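Uroporphyrinogen-III synthetase (Pseudomonas syringae pv. tomato, PDB 3RE1) probably catalyses the cyclisation of the linear tetrapyrrole hydroxymethylbilane to uroporphyrinogen III, a step of porphyrin biosynthesis. Local coordinates at residues A[14-19]-A[193-198]; A[41-46]-A[183-188]. All coordinates share one frame; numbering follows the deposited sequence.

Contact 1 of 2, residues A[14-19]-A[193-198]; sequences AWRLLL and RLNGLV
Asn195 reaches across to the backbone of Ala14 and Arg16 with both ends of its carboxamide, a side chain standing in for backbone beside the sheet pairing. Its CG sits between backbone N and carbonyl carbon (chi1 58°), which swings the amide toward segment 14-19. There OD1 takes the backbone N of Arg16 at 2.7 Å, the donor lying in the carbonyl plane and the bond nearly straight at 167°. ND2 turns to Ala14 O, 3.0 Å away and somewhat out of the amide plane.

Further along, the backbones run parallel and bond directly: Leu18 N to Gly196 O at 2.9 Å, and, more weakly, Val198 N to Leu18 O. Leu18 and Leu197 point to one face of the sheet, where CD1 of Leu18 reaches CD2 of Leu197 at 3.8 Å, the two side chains meeting at a slant. On the other face Leu19 and Val198 lie side by side, CD2 to CB 4.1 Å, and CD2 of Leu17 rests on the CA of Gly196 at 3.7 Å. Helix 251-260 touches Leu17 on this face.

At the outer end the cationic guanidinium groups of Arg16 and Arg193 come close without a bond between them, planes 59° apart, though their exact placing is doubtful; Phe39 offers Arg16 a cation-pi contact. The chemistry thus changes along the pair: a side-chain amide serves the backbone of Ala14 and Arg16, aliphatic packing flanks the bonded strands, and the like charges at the outer end would probably be unfavourable unless screened by solvent or an anion.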
loop_
_atom_site.group_PDB
_atom_site.type_symbol
_atom_site.label_atom_id
_atom_site.label_comp_id
_atom_site.label_asym_id
_atom_site.label_seq_id
_atom_site.Cartn_x
_atom_site.Cartn_y
_atom_site.Cartn_z
ATOM N N ALA A 14 -9.676 -5.012 24.928
ATOM C CA ALA A 14 -9.158 -6.369 25.164
ATOM C C ALA A 14 -8.377 -6.882 23.942
ATOM O O ALA A 14 -8.015 -8.054 23.896
ATOM C CB ALA A 14 -10.306 -7.336 25.515
ATOM N N TRP A 15 -8.138 -6.000 22.959
ATOM C CA TRP A 15 -7.428 -6.336 21.722
ATOM C C TRP A 15 -5.968 -5.950 21.833
ATOM O O TRP A 15 -5.637 -4.801 22.086
ATOM C CB TRP A 15 -8.036 -5.603 20.517
ATOM C CG TRP A 15 -9.425 -6.055 20.152
ATOM C CD1 TRP A 15 -10.611 -5.503 20.563
ATOM C CD2 TRP A 15 -9.772 -7.158 19.318
ATOM N NE1 TRP A 15 -11.676 -6.206 20.042
ATOM C CE2 TRP A 15 -11.188 -7.224 19.268
ATOM C CE3 TRP A 15 -9.026 -8.106 18.615
ATOM C CZ2 TRP A 15 -11.878 -8.198 18.528
ATOM C CZ3 TRP A 15 -9.716 -9.094 17.876
ATOM C CH2 TRP A 15 -11.130 -9.121 17.837
ATOM N N ARG A 16 -5.096 -6.928 21.644
ATOM C CA ARG A 16 -3.665 -6.722 21.738
ATOM C C ARG A 16 -3.183 -7.025 20.347
ATOM O O ARG A 16 -2.723 -8.124 20.078
ATOM C CB ARG A 16 -3.035 -7.709 22.738
ATOM C CG ARG A 16 -3.160 -7.358 24.248
ATOM C CD ARG A 16 -1.856 -6.716 24.737
ATOM N NE ARG A 16 -1.081 -7.540 25.668
ATOM C CZ ARG A 16 -0.000 -7.102 26.328
ATOM N NH1 ARG A 16 0.436 -5.860 26.175
ATOM N NH2 ARG A 16 0.656 -7.909 27.153
ATOM N N LEU A 17 -3.304 -6.045 19.463
ATOM C CA LEU A 17 -3.018 -6.239 18.056
ATOM C C LEU A 17 -1.554 -6.336 17.708
ATOM O O LEU A 17 -0.709 -5.811 18.411
ATOM C CB LEU A 17 -3.660 -5.109 17.273
ATOM C CG LEU A 17 -5.169 -5.106 17.480
ATOM C CD1 LEU A 17 -5.737 -3.943 16.727
ATOM C CD2 LEU A 17 -5.789 -6.427 16.987
ATOM N N LEU A 18 -1.269 -7.033 16.618
ATOM C CA LEU A 18 0.072 -7.121 16.073
ATOM C C LEU A 18 -0.014 -6.279 14.809
ATOM O O LEU A 18 -1.025 -6.333 14.119
ATOM C CB LEU A 18 0.396 -8.560 15.673
ATOM C CG LEU A 18 1.876 -8.975 15.576
ATOM C CD1 LEU A 18 2.051 -10.023 14.488
ATOM C CD2 LEU A 18 2.745 -7.826 15.253
ATOM N N LEU A 19 1.018 -5.483 14.534
ATOM C CA LEU A 19 1.045 -4.586 13.386
ATOM C C LEU A 19 2.235 -4.999 12.601
ATOM O O LEU A 19 3.306 -5.223 13.167
ATOM C CB LEU A 19 1.182 -3.137 13.801
ATOM C CG LEU A 19 0.117 -2.587 14.757
ATOM C CD1 LEU A 19 0.388 -1.101 15.063
ATOM C CD2 LEU A 19 -1.224 -2.736 14.171
ATOM N N ARG A 193 1.214 -11.365 24.185
ATOM C CA ARG A 193 -0.171 -11.759 24.432
ATOM C C ARG A 193 -1.115 -11.277 23.362
ATOM O O ARG A 193 -2.262 -10.974 23.660
ATOM C CB ARG A 193 -0.629 -11.167 25.765
ATOM C CG ARG A 193 -1.350 -12.103 26.700
ATOM C CD ARG A 193 -0.556 -12.345 27.971
ATOM N NE ARG A 193 0.045 -11.125 28.489
ATOM C CZ ARG A 193 -0.645 -10.120 29.009
ATOM N NH1 ARG A 193 -1.975 -10.178 29.076
ATOM N NH2 ARG A 193 0.005 -9.062 29.467
ATOM N N LEU A 194 -0.637 -11.182 22.122
ATOM C CA LEU A 194 -1.448 -10.618 21.038
ATOM C C LEU A 194 -2.550 -11.573 20.647
ATOM O O LEU A 194 -2.307 -12.760 20.456
ATOM C CB LEU A 194 -0.595 -10.301 19.807
ATOM C CG LEU A 194 0.398 -9.127 19.787
ATOM C CD1 LEU A 194 0.030 -8.070 20.789
ATOM C CD2 LEU A 194 1.831 -9.575 19.999
ATOM N N ASN A 195 -3.759 -11.051 20.513
ATOM C CA ASN A 195 -4.896 -11.867 20.087
ATOM C C ASN A 195 -5.516 -11.325 18.774
ATOM O O ASN A 195 -6.688 -11.525 18.493
ATOM C CB ASN A 195 -5.950 -11.893 21.199
ATOM C CG ASN A 195 -6.427 -10.492 21.553
ATOM O OD1 ASN A 195 -5.732 -9.497 21.282
ATOM N ND2 ASN A 195 -7.612 -10.399 22.135
ATOM N N GLY A 196 -4.724 -10.631 17.982
ATOM C CA GLY A 196 -5.214 -10.104 16.725
ATOM C C GLY A 196 -4.047 -9.780 15.807
ATOM O O GLY A 196 -2.965 -9.371 16.263
ATOM N N LEU A 197 -4.260 -9.958 14.508
ATOM C CA LEU A 197 -3.196 -9.731 13.541
ATOM C C LEU A 197 -3.659 -8.768 12.481
ATOM O O LEU A 197 -4.768 -8.895 11.963
ATOM C CB LEU A 197 -2.771 -11.060 12.895
ATOM C CG LEU A 197 -2.463 -12.206 13.869
ATOM C CD1 LEU A 197 -2.360 -13.556 13.122
ATOM C CD2 LEU A 197 -1.184 -11.921 14.645
ATOM N N VAL A 198 -2.794 -7.810 12.159
ATOM C CA VAL A 198 -3.075 -6.807 11.133
ATOM C C VAL A 198 -1.998 -6.754 10.069
ATOM O O VAL A 198 -0.817 -6.791 10.387
ATOM C CB VAL A 198 -3.189 -5.410 11.715
ATOM C CG1 VAL A 198 -3.542 -4.408 10.598
ATOM C CG2 VAL A 198 -4.265 -5.384 12.806
#

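Contact 2 of 2, residues A[41-46]-A[183-188]; sequences SSLPLL and GTLLQR
The guanidinium of Arg188 is the flat group here, set down against the end of strand 39-42. CB of Leu43 lies over one face, while Ser41 OG and a water molecule sit at the edge; Ser42 O approaches NH2 obliquely, at 2.5 Å. The Ser41 hydroxyl accepts from NE of Arg188 at 2.6 Å, with an angle of 144° and only a slight tilt from the guanidinium plane. A second, weak bond from NH2 of Arg188 reaches the same Ser41 OG at 2.9 Å, so one oxygen is shared by two donors in a fork, which would tend to limit the rotation of the group. The water accepts from Ser42 N and, weakly, from NH2, joining the arginine to the backbone through an intermediary.

Arg188 leaves the helix with CG anti to the backbone N (chi1 -178°), bends once at chi2 and runs out to the strand. Ser41 answers with OG likewise anti to its own N, which carries the hydroxyl toward the helix. Leu43 gives the arginine an aliphatic neighbour: its CD1 stands 3.9 Å from NH1 of Arg188.

The other branch of Leu43 turns to the start of the helix, where CD2 meets CD2 of Leu185 at 3.4 Å, the two side chains crossing at about a right angle. Leu18 touches both leucines, and Leu211 and Leu219 extend the apolar patch beyond Leu185. The polar grip thus lies alongside an aliphatic one.

The contact joins helix 186-191 to the end of strand 39-42, an outermost strand of the five-stranded parallel sheet, and to the residues after it. Helices packed on a parallel sheet are the alpha/beta architecture of this domain, one of the two that make up the HemD-like fold.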
loop_
_atom_site.group_PDB
_atom_site.type_symbol
_atom_site.label_atom_id
_atom_site.label_comp_id
_atom_site.label_asym_id
_atom_site.label_seq_id
_atom_site.Cartn_x
_atom_site.Cartn_y
_atom_site.Cartn_z
ATOM N N SER A 41 1.808 -4.209 19.312
ATOM C CA SER A 41 3.241 -4.349 19.208
ATOM C C SER A 41 3.578 -4.387 17.724
ATOM O O SER A 41 2.910 -5.057 16.933
ATOM C CB SER A 41 3.695 -5.629 19.867
ATOM O OG SER A 41 5.060 -5.874 19.546
ATOM N N SER A 42 4.624 -3.674 17.342
ATOM C CA SER A 42 4.953 -3.610 15.956
ATOM C C SER A 42 6.119 -4.479 15.581
ATOM O O SER A 42 7.179 -4.411 16.179
ATOM C CB SER A 42 5.201 -2.164 15.559
ATOM O OG SER A 42 4.001 -1.416 15.727
ATOM N N LEU A 43 5.882 -5.315 14.579
ATOM C CA LEU A 43 6.903 -6.144 13.952
ATOM C C LEU A 43 6.853 -5.856 12.427
ATOM O O LEU A 43 6.115 -6.519 11.693
ATOM C CB LEU A 43 6.620 -7.622 14.223
ATOM C CG LEU A 43 7.481 -8.606 13.429
ATOM C CD1 LEU A 43 8.903 -8.566 13.941
ATOM C CD2 LEU A 43 6.943 -9.993 13.556
ATOM N N PRO A 44 7.640 -4.866 11.946
ATOM C CA PRO A 44 7.632 -4.432 10.551
ATOM C C PRO A 44 7.993 -5.540 9.564
ATOM O O PRO A 44 9.024 -6.190 9.702
ATOM C CB PRO A 44 8.652 -3.298 10.536
ATOM C CG PRO A 44 9.649 -3.713 11.574
ATOM C CD PRO A 44 8.748 -4.231 12.684
ATOM N N LEU A 45 7.132 -5.740 8.568
ATOM C CA LEU A 45 7.330 -6.768 7.567
ATOM C C LEU A 45 7.709 -6.166 6.227
ATOM O O LEU A 45 8.341 -6.832 5.411
ATOM C CB LEU A 45 6.063 -7.610 7.441
ATOM C CG LEU A 45 5.588 -8.321 8.712
ATOM C CD1 LEU A 45 4.429 -9.201 8.365
ATOM C CD2 LEU A 45 6.697 -9.160 9.312
ATOM N N LEU A 46 7.332 -4.907 6.012
ATOM C CA LEU A 46 7.673 -4.176 4.792
ATOM C C LEU A 46 8.527 -2.964 5.056
ATOM O O LEU A 46 8.355 -2.265 6.042
ATOM C CB LEU A 46 6.416 -3.675 4.086
ATOM C CG LEU A 46 5.533 -4.689 3.398
ATOM C CD1 LEU A 46 6.390 -5.572 2.504
ATOM C CD2 LEU A 46 4.825 -5.485 4.470
ATOM N N GLY A 183 11.457 -17.314 13.822
ATOM C CA GLY A 183 10.530 -17.587 14.902
ATOM C C GLY A 183 10.095 -16.393 15.741
ATOM O O GLY A 183 9.233 -16.552 16.616
ATOM N N THR A 184 10.662 -15.207 15.491
ATOM C CA THR A 184 10.331 -14.018 16.302
ATOM C C THR A 184 8.880 -13.574 16.156
ATOM O O THR A 184 8.436 -12.669 16.864
ATOM C CB THR A 184 11.257 -12.790 16.025
ATOM O OG1 THR A 184 11.347 -12.549 14.618
ATOM C CG2 THR A 184 12.647 -13.016 16.590
ATOM N N LEU A 185 8.144 -14.214 15.241
ATOM C CA LEU A 185 6.733 -13.889 15.013
ATOM C C LEU A 185 5.851 -14.584 16.042
ATOM O O LEU A 185 5.008 -13.956 16.671
ATOM C CB LEU A 185 6.301 -14.279 13.588
ATOM C CG LEU A 185 4.897 -13.867 13.095
ATOM C CD1 LEU A 185 3.834 -14.825 13.534
ATOM C CD2 LEU A 185 4.535 -12.449 13.531
ATOM N N LEU A 186 6.053 -15.885 16.205
ATOM C CA LEU A 186 5.322 -16.637 17.200
ATOM C C LEU A 186 5.672 -16.152 18.618
ATOM O O LEU A 186 4.782 -15.908 19.445
ATOM C CB LEU A 186 5.616 -18.137 17.055
ATOM C CG LEU A 186 4.862 -19.096 18.002
ATOM C CD1 LEU A 186 3.330 -18.967 17.897
ATOM C CD2 LEU A 186 5.305 -20.547 17.775
ATOM N N GLN A 187 6.964 -15.996 18.899
ATOM C CA GLN A 187 7.374 -15.618 20.246
ATOM C C GLN A 187 6.920 -14.196 20.522
ATOM O O GLN A 187 6.760 -13.792 21.681
ATOM C CB GLN A 187 8.894 -15.756 20.440
ATOM C CG GLN A 187 9.673 -14.564 19.956
ATOM C CD GLN A 187 11.150 -14.682 20.241
ATOM O OE1 GLN A 187 11.845 -15.537 19.662
ATOM N NE2 GLN A 187 11.653 -13.815 21.135
ATOM N N ARG A 188 6.707 -13.436 19.453
ATOM C CA ARG A 188 6.254 -12.070 19.617
ATOM C C ARG A 188 4.779 -12.041 19.971
ATOM O O ARG A 188 4.341 -11.222 20.764
ATOM C CB ARG A 188 6.505 -11.272 18.356
ATOM C CG ARG A 188 6.099 -9.826 18.466
ATOM C CD ARG A 188 6.871 -9.119 19.549
ATOM N NE ARG A 188 6.902 -7.685 19.271
ATOM C CZ ARG A 188 7.748 -7.093 18.421
ATOM N NH1 ARG A 188 8.665 -7.795 17.770
ATOM N NH2 ARG A 188 7.685 -5.787 18.234
HETATM O O HOH W 1 6.623 -2.688 19.337
#

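In the fold
Contacts 1 and 2 share one parallel sheet, their centres about 11 Å apart. Strand 16-19 pairs with 196-198 on one flank and with 39-42 on the other, where Leu19 N lies 3.1 Å from Ser41 O and Leu19 O lies 2.9 Å from Leu43 N, both probable hydrogen bonds. Helix 186-191 of contact 2 is followed, after a short turn, by strand 196-198 of contact 1. In sequence, contact 2 is nested inside the chain loop that contact 1 closes. The principle is that residues remote in sequence complete one domain: the chain returns from the second sheet to finish the first. No ligand marks the active site, which in this family is thought to lie between the two domains.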